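Local coordinates for CREG-like beta-barrel domain-containing protein (Agrobacterium tumefaciens, PDB 3DNH), which is of unknown function but carries a CREG-like beta-barrel domain of the pyridoxamine 5'-phosphate oxidase family, a group in which FMN binding is common, at residues R88-L93 and R106-G111; P8-P13 and R150-Q155; L172-S177 and I219-I224. All coordinates share one frame; numbering follows the deposited sequence.

Contact 1 (R88-L93 and R106-G111); sequences RISVTL and RLTLVG
Strands 88-93 and 106-111 lie antiparallel as neighbours in the six-stranded barrel of the pyridoxamine 5'-phosphate oxidase-like fold, with Ile89, Val91 and Leu93 standing opposite Gly111, Leu109 and Leu107 in hydrogen-bonded pairs. Each pair closes two N-H···O=C bonds. All six are close to straight, the angle at hydrogen running from 176° for Ile89 N to Gly111 O down to 162° for Leu93 N to Leu107 O. Between them CA-H groups lean on carbonyls, as where Thr92 CA meets Leu107 O at 3.2 Å.

The two faces of the sheet differ in character. On one, branched aliphatic residues suit burial against a helix and neighbouring strands: Val91 CG2 rests on Leu109 CB at 3.8 Å, and Leu107 and Leu93 both reach Val35 of helix 28-38, while Ile89 and Leu109 meet Leu149 of strand 144-157. Glycine at 111 adds no side chain beside Ile89.

The other face turns to the second subunit. Val110 packs there on Tyr53 of that chain, and the small hydroxyl residues Ser90, Thr92 and Thr108 can pack closely and still bond across the dimer. Thr56 of the second subunit is hydrogen-bonded through its OG1 to Ser90 OG and Thr92 OG1, and its carbonyl oxygen takes the bond from Thr108 OG1. With OG anti to its own backbone N (chi1 -178°), Ser90 points the hydroxyl along its own strand toward Thr92, and so beside Thr108, where OG lies 3.4 Å from Thr108 CG2 and 3.6 Å from Val110 CG2.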
loop_
_atom_site.group_PDB
_atom_site.type_symbol
_atom_site.label_atom_id
_atom_site.label_comp_id
_atom_site.label_asym_id
_atom_site.label_seq_id
_atom_site.Cartn_x
_atom_site.Cartn_y
_atom_site.Cartn_z
ATOM N N ARG A 88 -1.320 -15.400 -12.366
ATOM C CA ARG A 88 -2.006 -14.124 -12.589
ATOM C C ARG A 88 -1.989 -13.275 -11.313
ATOM O O ARG A 88 -2.447 -13.717 -10.238
ATOM C CB ARG A 88 -3.442 -14.336 -13.068
ATOM C CG ARG A 88 -3.509 -15.009 -14.422
ATOM C CD ARG A 88 -4.937 -15.198 -14.837
ATOM N NE ARG A 88 -5.601 -16.191 -14.017
ATOM C CZ ARG A 88 -6.893 -16.497 -14.107
ATOM N NH1 ARG A 88 -7.387 -17.431 -13.322
ATOM N NH2 ARG A 88 -7.688 -15.874 -14.972
ATOM N N ILE A 89 -1.408 -12.083 -11.428
ATOM C CA ILE A 89 -1.242 -11.153 -10.288
ATOM C C ILE A 89 -1.600 -9.729 -10.683
ATOM O O ILE A 89 -1.703 -9.412 -11.879
ATOM C CB ILE A 89 0.219 -11.154 -9.702
ATOM C CG1 ILE A 89 1.286 -10.652 -10.695
ATOM C CG2 ILE A 89 0.594 -12.577 -9.202
ATOM C CD1 ILE A 89 2.648 -10.237 -9.981
ATOM N N SER A 90 -1.788 -8.869 -9.671
ATOM C CA SER A 90 -1.910 -7.436 -9.881
ATOM C C SER A 90 -1.054 -6.716 -8.836
ATOM O O SER A 90 -0.977 -7.164 -7.695
ATOM C CB SER A 90 -3.373 -6.985 -9.772
ATOM O OG SER A 90 -3.506 -5.584 -10.013
ATOM N N VAL A 91 -0.428 -5.596 -9.213
ATOM C CA VAL A 91 0.295 -4.761 -8.229
ATOM C C VAL A 91 -0.170 -3.325 -8.341
ATOM O O VAL A 91 -0.552 -2.892 -9.429
ATOM C CB VAL A 91 1.853 -4.803 -8.396
ATOM C CG1 VAL A 91 2.370 -6.196 -8.255
ATOM C CG2 VAL A 91 2.276 -4.244 -9.770
ATOM N N THR A 92 -0.201 -2.622 -7.216
ATOM C CA THR A 92 -0.440 -1.191 -7.252
ATOM C C THR A 92 0.746 -0.527 -6.611
ATOM O O THR A 92 1.104 -0.822 -5.482
ATOM C CB THR A 92 -1.758 -0.762 -6.610
ATOM O OG1 THR A 92 -2.828 -1.399 -7.325
ATOM C CG2 THR A 92 -1.960 0.815 -6.666
ATOM N N LEU A 93 1.359 0.354 -7.390
ATOM C CA LEU A 93 2.453 1.160 -6.943
ATOM C C LEU A 93 1.974 2.574 -6.662
ATOM O O LEU A 93 1.190 3.146 -7.435
ATOM C CB LEU A 93 3.535 1.143 -8.003
ATOM C CG LEU A 93 4.446 -0.082 -8.017
ATOM C CD1 LEU A 93 3.678 -1.354 -8.371
ATOM C CD2 LEU A 93 5.542 0.157 -9.089
ATOM N N ARG A 106 -1.788 6.463 -8.533
ATOM C CA ARG A 106 -1.738 5.068 -8.215
ATOM C C ARG A 106 -1.654 4.308 -9.525
ATOM O O ARG A 106 -2.533 4.439 -10.385
ATOM C CB ARG A 106 -2.977 4.626 -7.438
ATOM C CG ARG A 106 -2.921 4.928 -5.963
ATOM C CD ARG A 106 -3.838 6.011 -5.566
ATOM N NE ARG A 106 -5.225 5.678 -5.827
ATOM C CZ ARG A 106 -6.165 6.566 -6.100
ATOM N NH1 ARG A 106 -7.395 6.145 -6.311
ATOM N NH2 ARG A 106 -5.883 7.875 -6.157
ATOM N N LEU A 107 -0.564 3.565 -9.674
ATOM C CA LEU A 107 -0.330 2.808 -10.879
ATOM C C LEU A 107 -0.654 1.345 -10.644
ATOM O O LEU A 107 -0.038 0.701 -9.785
ATOM C CB LEU A 107 1.110 3.037 -11.370
ATOM C CG LEU A 107 1.628 2.115 -12.459
ATOM C CD1 LEU A 107 0.987 2.540 -13.799
ATOM C CD2 LEU A 107 3.126 2.190 -12.526
ATOM N N THR A 108 -1.655 0.837 -11.368
ATOM C CA THR A 108 -1.985 -0.583 -11.290
ATOM C C THR A 108 -1.450 -1.322 -12.518
ATOM O O THR A 108 -1.720 -0.928 -13.647
ATOM C CB THR A 108 -3.513 -0.821 -11.098
ATOM O OG1 THR A 108 -3.919 -0.205 -9.878
ATOM C CG2 THR A 108 -3.811 -2.308 -10.998
ATOM N N LEU A 109 -0.678 -2.386 -12.277
ATOM C CA LEU A 109 -0.125 -3.219 -13.337
ATOM C C LEU A 109 -0.644 -4.635 -13.145
ATOM O O LEU A 109 -0.473 -5.223 -12.079
ATOM C CB LEU A 109 1.412 -3.187 -13.319
ATOM C CG LEU A 109 2.115 -1.810 -13.258
ATOM C CD1 LEU A 109 3.602 -2.009 -12.996
ATOM C CD2 LEU A 109 1.936 -1.051 -14.583
ATOM N N VAL A 110 -1.315 -5.152 -14.176
ATOM C CA VAL A 110 -1.880 -6.487 -14.151
ATOM C C VAL A 110 -1.080 -7.384 -15.085
ATOM O O VAL A 110 -0.795 -6.989 -16.200
ATOM C CB VAL A 110 -3.375 -6.442 -14.514
ATOM C CG1 VAL A 110 -3.968 -7.845 -14.587
ATOM C CG2 VAL A 110 -4.122 -5.545 -13.528
ATOM N N GLY A 111 -0.723 -8.590 -14.640
ATOM C CA GLY A 111 -0.011 -9.531 -15.531
ATOM C C GLY A 111 0.336 -10.852 -14.884
ATOM O O GLY A 111 -0.446 -11.375 -14.090
#

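Contact 2 (P8-P13 and R150-Q155); sequences PPVITP and RTEGVQ
Val10 and Ile11, in the N-terminal segment 8-13, lie against strand 150-155 through apolar contacts and one water, with no direct hydrogen bond between the segments. The apolar part rests on three methyl groups. Val10 CG2 sits over the Glu152-Gly153 peptide, 3.6 Å from Gly153 N, while CG1 touches Glu152 CB at 3.7 Å and lies alongside that chain as far as the carboxylate. The two side chains cross at about a right angle. Ile11, with CD1 anti to CA (chi2 167°), carries that methyl to the next peptide, 3.7 Å from Val154 N. Glycine suits position 153 because its bare backbone admits both aliphatic side chains.

The polar link is water-mediated. The water accepts from Val10 N at 2.8 Å and donates to Glu152 O at 2.8 Å, tying the irregular segment to the strand backbone. OE1 of Glu152, beside Val10 CG1, is hydrogen-bonded to Tyr53 OH of the second subunit.

Glu152 and Gly153 together face Val110 as a classic beta bulge. Val10 and Ile11 both also pack on Val110, so segment 8-13 covers strands 144-157 and 106-115 at the subunit interface, while Val154 turns to the opposite face, toward Leu107 and helix 169-172.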
loop_
_atom_site.group_PDB
_atom_site.type_symbol
_atom_site.label_atom_id
_atom_site.label_comp_id
_atom_site.label_asym_id
_atom_site.label_seq_id
_atom_site.Cartn_x
_atom_site.Cartn_y
_atom_site.Cartn_z
ATOM N N PRO A 8 -8.881 -11.876 -24.231
ATOM C CA PRO A 8 -9.407 -10.564 -23.838
ATOM C C PRO A 8 -8.404 -9.692 -23.040
ATOM O O PRO A 8 -7.476 -10.225 -22.403
ATOM C CB PRO A 8 -10.612 -10.927 -22.964
ATOM C CG PRO A 8 -10.270 -12.286 -22.426
ATOM C CD PRO A 8 -9.626 -12.972 -23.584
ATOM N N PRO A 9 -8.579 -8.355 -23.084
ATOM C CA PRO A 9 -7.759 -7.500 -22.237
ATOM C C PRO A 9 -7.776 -7.990 -20.787
ATOM O O PRO A 9 -8.822 -8.417 -20.286
ATOM C CB PRO A 9 -8.435 -6.124 -22.354
ATOM C CG PRO A 9 -9.710 -6.348 -23.102
ATOM C CD PRO A 9 -9.515 -7.573 -23.911
ATOM N N VAL A 10 -6.621 -7.975 -20.131
ATOM C CA VAL A 10 -6.548 -8.474 -18.737
ATOM C C VAL A 10 -7.386 -7.591 -17.770
ATOM O O VAL A 10 -7.894 -8.054 -16.734
ATOM C CB VAL A 10 -5.077 -8.742 -18.273
ATOM C CG1 VAL A 10 -4.380 -9.750 -19.228
ATOM C CG2 VAL A 10 -4.280 -7.477 -18.194
ATOM N N ILE A 11 -7.543 -6.326 -18.134
ATOM C CA ILE A 11 -8.436 -5.436 -17.415
ATOM C C ILE A 11 -9.582 -5.157 -18.356
ATOM O O ILE A 11 -9.357 -4.625 -19.438
ATOM C CB ILE A 11 -7.747 -4.100 -17.041
ATOM C CG1 ILE A 11 -6.449 -4.353 -16.246
ATOM C CG2 ILE A 11 -8.751 -3.165 -16.302
ATOM C CD1 ILE A 11 -5.513 -3.142 -16.081
ATOM N N THR A 12 -10.800 -5.539 -17.972
ATOM C CA THR A 12 -11.986 -5.176 -18.734
ATOM C C THR A 12 -12.226 -3.667 -18.638
ATOM O O THR A 12 -12.337 -3.140 -17.523
ATOM C CB THR A 12 -13.201 -5.978 -18.256
ATOM O OG1 THR A 12 -12.891 -7.369 -18.393
ATOM C CG2 THR A 12 -14.479 -5.638 -19.054
ATOM N N PRO A 13 -12.238 -2.964 -19.794
ATOM C CA PRO A 13 -12.459 -1.518 -19.823
ATOM C C PRO A 13 -13.775 -1.118 -19.169
ATOM O O PRO A 13 -14.786 -1.837 -19.273
ATOM C CB PRO A 13 -12.527 -1.203 -21.328
ATOM C CG PRO A 13 -11.757 -2.242 -21.956
ATOM C CD PRO A 13 -12.041 -3.488 -21.157
ATOM N N ARG A 150 5.412 -9.749 -15.468
ATOM C CA ARG A 150 5.163 -9.635 -16.887
ATOM C C ARG A 150 3.893 -8.809 -17.046
ATOM O O ARG A 150 2.805 -9.321 -16.835
ATOM C CB ARG A 150 4.942 -11.014 -17.501
ATOM C CG ARG A 150 5.094 -11.010 -18.999
ATOM C CD ARG A 150 4.613 -12.280 -19.684
ATOM N NE ARG A 150 4.753 -13.507 -18.896
ATOM C CZ ARG A 150 4.107 -14.641 -19.165
ATOM N NH1 ARG A 150 3.288 -14.705 -20.194
ATOM N NH2 ARG A 150 4.272 -15.722 -18.412
ATOM N N THR A 151 4.027 -7.536 -17.401
ATOM C CA THR A 151 2.876 -6.616 -17.394
ATOM C C THR A 151 2.028 -6.870 -18.635
ATOM O O THR A 151 2.564 -6.894 -19.763
ATOM C CB THR A 151 3.335 -5.142 -17.359
ATOM O OG1 THR A 151 3.980 -4.879 -16.096
ATOM C CG2 THR A 151 2.144 -4.192 -17.497
ATOM N N GLU A 152 0.713 -7.048 -18.434
ATOM C CA GLU A 152 -0.197 -7.258 -19.537
ATOM C C GLU A 152 -1.236 -6.146 -19.654
ATOM O O GLU A 152 -1.871 -5.994 -20.690
ATOM C CB GLU A 152 -0.896 -8.627 -19.421
ATOM C CG GLU A 152 0.063 -9.779 -19.405
ATOM C CD GLU A 152 -0.627 -11.100 -19.303
ATOM O OE1 GLU A 152 -1.021 -11.499 -18.195
ATOM O OE2 GLU A 152 -0.757 -11.760 -20.338
ATOM N N GLY A 153 -1.412 -5.364 -18.600
ATOM C CA GLY A 153 -2.407 -4.304 -18.635
ATOM C C GLY A 153 -2.072 -3.300 -17.582
ATOM O O GLY A 153 -1.458 -3.646 -16.555
ATOM N N VAL A 154 -2.431 -2.052 -17.841
ATOM C CA VAL A 154 -1.955 -0.915 -17.016
ATOM C C VAL A 154 -3.138 -0.005 -16.755
ATOM O O VAL A 154 -3.907 0.294 -17.680
ATOM C CB VAL A 154 -0.908 -0.058 -17.786
ATOM C CG1 VAL A 154 -0.435 1.191 -16.964
ATOM C CG2 VAL A 154 0.246 -0.888 -18.197
ATOM N N GLN A 155 -3.264 0.465 -15.518
ATOM C CA GLN A 155 -4.161 1.603 -15.222
ATOM C C GLN A 155 -3.421 2.654 -14.385
ATOM O O GLN A 155 -2.785 2.300 -13.418
ATOM C CB GLN A 155 -5.372 1.083 -14.459
ATOM C CG GLN A 155 -6.580 1.967 -14.495
ATOM C CD GLN A 155 -7.190 2.102 -15.892
ATOM O OE1 GLN A 155 -7.095 1.209 -16.755
ATOM N NE2 GLN A 155 -7.811 3.222 -16.108
HETATM O O HOH W 1 -4.434 -6.935 -21.464
#

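Contact 3 (L172-S177 and I219-I224); sequences LRTDLS and IDPDGI
The methyl group of Thr174 lies between two carboxylates: CG2 is 3.7 Å from Asp222 OD2 and 3.8 Å from Asp220 OD1. Threonine suits the spot by dividing its two branches. CG2, anti to the backbone N, reaches forward between the aspartates, while OG1 is turned to Arg33 of helix 28-38 and is hydrogen-bonded there. Asp222 OD2 forms a salt bridge with the same arginine, and Asp220 OD1 has one with Arg234, so both negative groups beside the methyl are probably well compensated.

Next along the chain, the ring of Pro221 also meets segment 172-177. Leu176 crosses it at about a right angle and sets CD2 3.6 Å from Pro221 CD, while Asp175 O lies 3.7 Å from Pro221 CG and is hydrogen-bonded to Arg240. No direct hydrogen bond joins the two segments; a water does so instead, accepting from Asp175 N at 2.9 Å and donating to Asp222 OD2 at 3.0 Å.

Both segments stiffen themselves with aspartates. Asp175 OD1 receives Ser177 N from above the carboxylate plane and Ser177 OG on its syn lone pair, an Asx turn in the loop before helix 180-194. Asp220 makes a second one: with CG between its backbone N and carbonyl carbon (chi1 62°), OD1 folds back to accept Asp222 N through its anti lone pair at 2.9 Å. Pro221 fits the first turn position, where a phi near -60° is needed. At Gly223 a CB would jam against Asp222 O, which calls for glycine. Asp220 N donates to Gly223 O and Gly223 N to Asp220 O, leaving Pro221 and Asp222 as the type I two-residue turn of a beta-hairpin that joins strands 215-220 and 223-227 of the three-stranded antiparallel sheet.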
loop_
_atom_site.group_PDB
_atom_site.type_symbol
_atom_site.label_atom_id
_atom_site.label_comp_id
_atom_site.label_asym_id
_atom_site.label_seq_id
_atom_site.Cartn_x
_atom_site.Cartn_y
_atom_site.Cartn_z
ATOM N N LEU A 172 5.147 1.857 -20.744
ATOM C CA LEU A 172 5.883 1.927 -19.503
ATOM C C LEU A 172 7.322 1.475 -19.640
ATOM O O LEU A 172 8.168 1.870 -18.823
ATOM C CB LEU A 172 5.203 1.117 -18.400
ATOM C CG LEU A 172 3.782 1.485 -18.035
ATOM C CD1 LEU A 172 3.491 0.762 -16.723
ATOM C CD2 LEU A 172 3.636 2.981 -17.870
ATOM N N ARG A 173 7.607 0.618 -20.615
ATOM C CA ARG A 173 8.955 0.054 -20.746
ATOM C C ARG A 173 9.984 1.026 -21.239
ATOM O O ARG A 173 9.670 1.893 -22.049
ATOM C CB ARG A 173 8.972 -1.139 -21.688
ATOM C CG ARG A 173 8.915 -2.477 -20.947
ATOM C CD ARG A 173 9.209 -3.621 -21.934
ATOM N NE ARG A 173 8.686 -3.338 -23.276
ATOM C CZ ARG A 173 7.445 -3.602 -23.691
ATOM N NH1 ARG A 173 6.551 -4.179 -22.879
ATOM N NH2 ARG A 173 7.097 -3.284 -24.937
ATOM N N THR A 174 11.231 0.864 -20.785
ATOM C CA THR A 174 12.325 1.618 -21.395
ATOM C C THR A 174 13.013 0.850 -22.508
ATOM O O THR A 174 13.538 -0.226 -22.287
ATOM C CB THR A 174 13.377 2.013 -20.342
ATOM O OG1 THR A 174 12.715 2.726 -19.301
ATOM C CG2 THR A 174 14.460 2.875 -20.974
ATOM N N ASP A 175 13.058 1.433 -23.704
ATOM C CA ASP A 175 13.635 0.754 -24.844
ATOM C C ASP A 175 15.169 0.803 -24.803
ATOM O O ASP A 175 15.770 1.882 -24.833
ATOM C CB ASP A 175 13.087 1.381 -26.121
ATOM C CG ASP A 175 13.466 0.611 -27.375
ATOM O OD1 ASP A 175 14.199 -0.406 -27.295
ATOM O OD2 ASP A 175 13.000 1.033 -28.456
ATOM N N LEU A 176 15.795 -0.377 -24.766
ATOM C CA LEU A 176 17.257 -0.470 -24.649
ATOM C C LEU A 176 17.968 -0.657 -25.999
ATOM O O LEU A 176 19.190 -0.558 -26.057
ATOM C CB LEU A 176 17.694 -1.541 -23.636
ATOM C CG LEU A 176 17.132 -1.492 -22.181
ATOM C CD1 LEU A 176 17.717 -2.608 -21.311
ATOM C CD2 LEU A 176 17.284 -0.163 -21.501
ATOM N N SER A 177 17.198 -0.927 -27.060
ATOM C CA SER A 177 17.697 -1.065 -28.446
ATOM C C SER A 177 18.370 0.200 -28.880
ATOM O O SER A 177 17.841 1.276 -28.632
ATOM C CB SER A 177 16.535 -1.273 -29.403
ATOM O OG SER A 177 15.697 -2.268 -28.897
ATOM N N ILE A 219 21.243 3.421 -14.467
ATOM C CA ILE A 219 21.270 4.408 -15.573
ATOM C C ILE A 219 20.670 3.733 -16.792
ATOM O O ILE A 219 20.995 2.580 -17.069
ATOM C CB ILE A 219 22.710 4.855 -15.910
ATOM C CG1 ILE A 219 23.378 5.480 -14.652
ATOM C CG2 ILE A 219 22.716 5.775 -17.159
ATOM C CD1 ILE A 219 24.883 5.620 -14.725
ATOM N N ASP A 220 19.786 4.439 -17.496
ATOM C CA ASP A 220 19.156 3.881 -18.708
ATOM C C ASP A 220 19.062 4.979 -19.779
ATOM O O ASP A 220 19.394 6.148 -19.511
ATOM C CB ASP A 220 17.805 3.170 -18.363
ATOM C CG ASP A 220 16.752 4.128 -17.770
ATOM O OD1 ASP A 220 16.312 5.062 -18.499
ATOM O OD2 ASP A 220 16.351 3.965 -16.583
ATOM N N PRO A 221 18.659 4.625 -21.003
ATOM C CA PRO A 221 18.624 5.701 -22.000
ATOM C C PRO A 221 17.760 6.937 -21.678
ATOM O O PRO A 221 17.991 8.021 -22.252
ATOM C CB PRO A 221 18.077 4.982 -23.255
ATOM C CG PRO A 221 18.545 3.581 -23.086
ATOM C CD PRO A 221 18.346 3.306 -21.607
ATOM N N ASP A 222 16.775 6.782 -20.810
ATOM C CA ASP A 222 15.817 7.864 -20.531
ATOM C C ASP A 222 16.114 8.622 -19.222
ATOM O O ASP A 222 15.593 9.741 -18.982
ATOM C CB ASP A 222 14.384 7.297 -20.493
ATOM C CG ASP A 222 13.883 6.876 -21.869
ATOM O OD1 ASP A 222 14.437 7.340 -22.892
ATOM O OD2 ASP A 222 12.931 6.068 -21.916
ATOM N N GLY A 223 16.992 8.053 -18.412
ATOM C CA GLY A 223 17.394 8.729 -17.172
ATOM C C GLY A 223 18.053 7.838 -16.140
ATOM O O GLY A 223 18.589 6.784 -16.473
ATOM N N ILE A 224 17.973 8.256 -14.876
ATOM C CA ILE A 224 18.792 7.693 -13.827
ATOM C C ILE A 224 17.909 7.476 -12.607
ATOM O O ILE A 224 17.207 8.414 -12.162
ATOM C CB ILE A 224 19.974 8.678 -13.411
ATOM C CG1 ILE A 224 20.878 9.046 -14.610
ATOM C CG2 ILE A 224 20.791 8.040 -12.195
ATOM C CD1 ILE A 224 21.836 10.295 -14.369
HETATM O O HOH W 2 12.174 4.189 -24.111
#

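In the fold
Contacts 1 and 2 both belong to the barrel, their centres about 9 Å apart, and share neighbouring strands 106-115 and 144-157; Val110 is common ground, bonded by its backbone to Glu152 and packed on Val10. Along the chain, segment 8-13 comes first and 150-155 closes contact 2 after contact 1 is complete, so the N-terminal segment returns to the last barrel strand. Both touch the second subunit, making this side of the barrel part of the dimer interface. Contact 3 follows later, about 21 and 22 Å from the other two centres, at the smaller sheet. Leu172, at the start of its first segment, packs on Leu107, Leu109 and Val154, so that segment runs from the barrel to the smaller sheet.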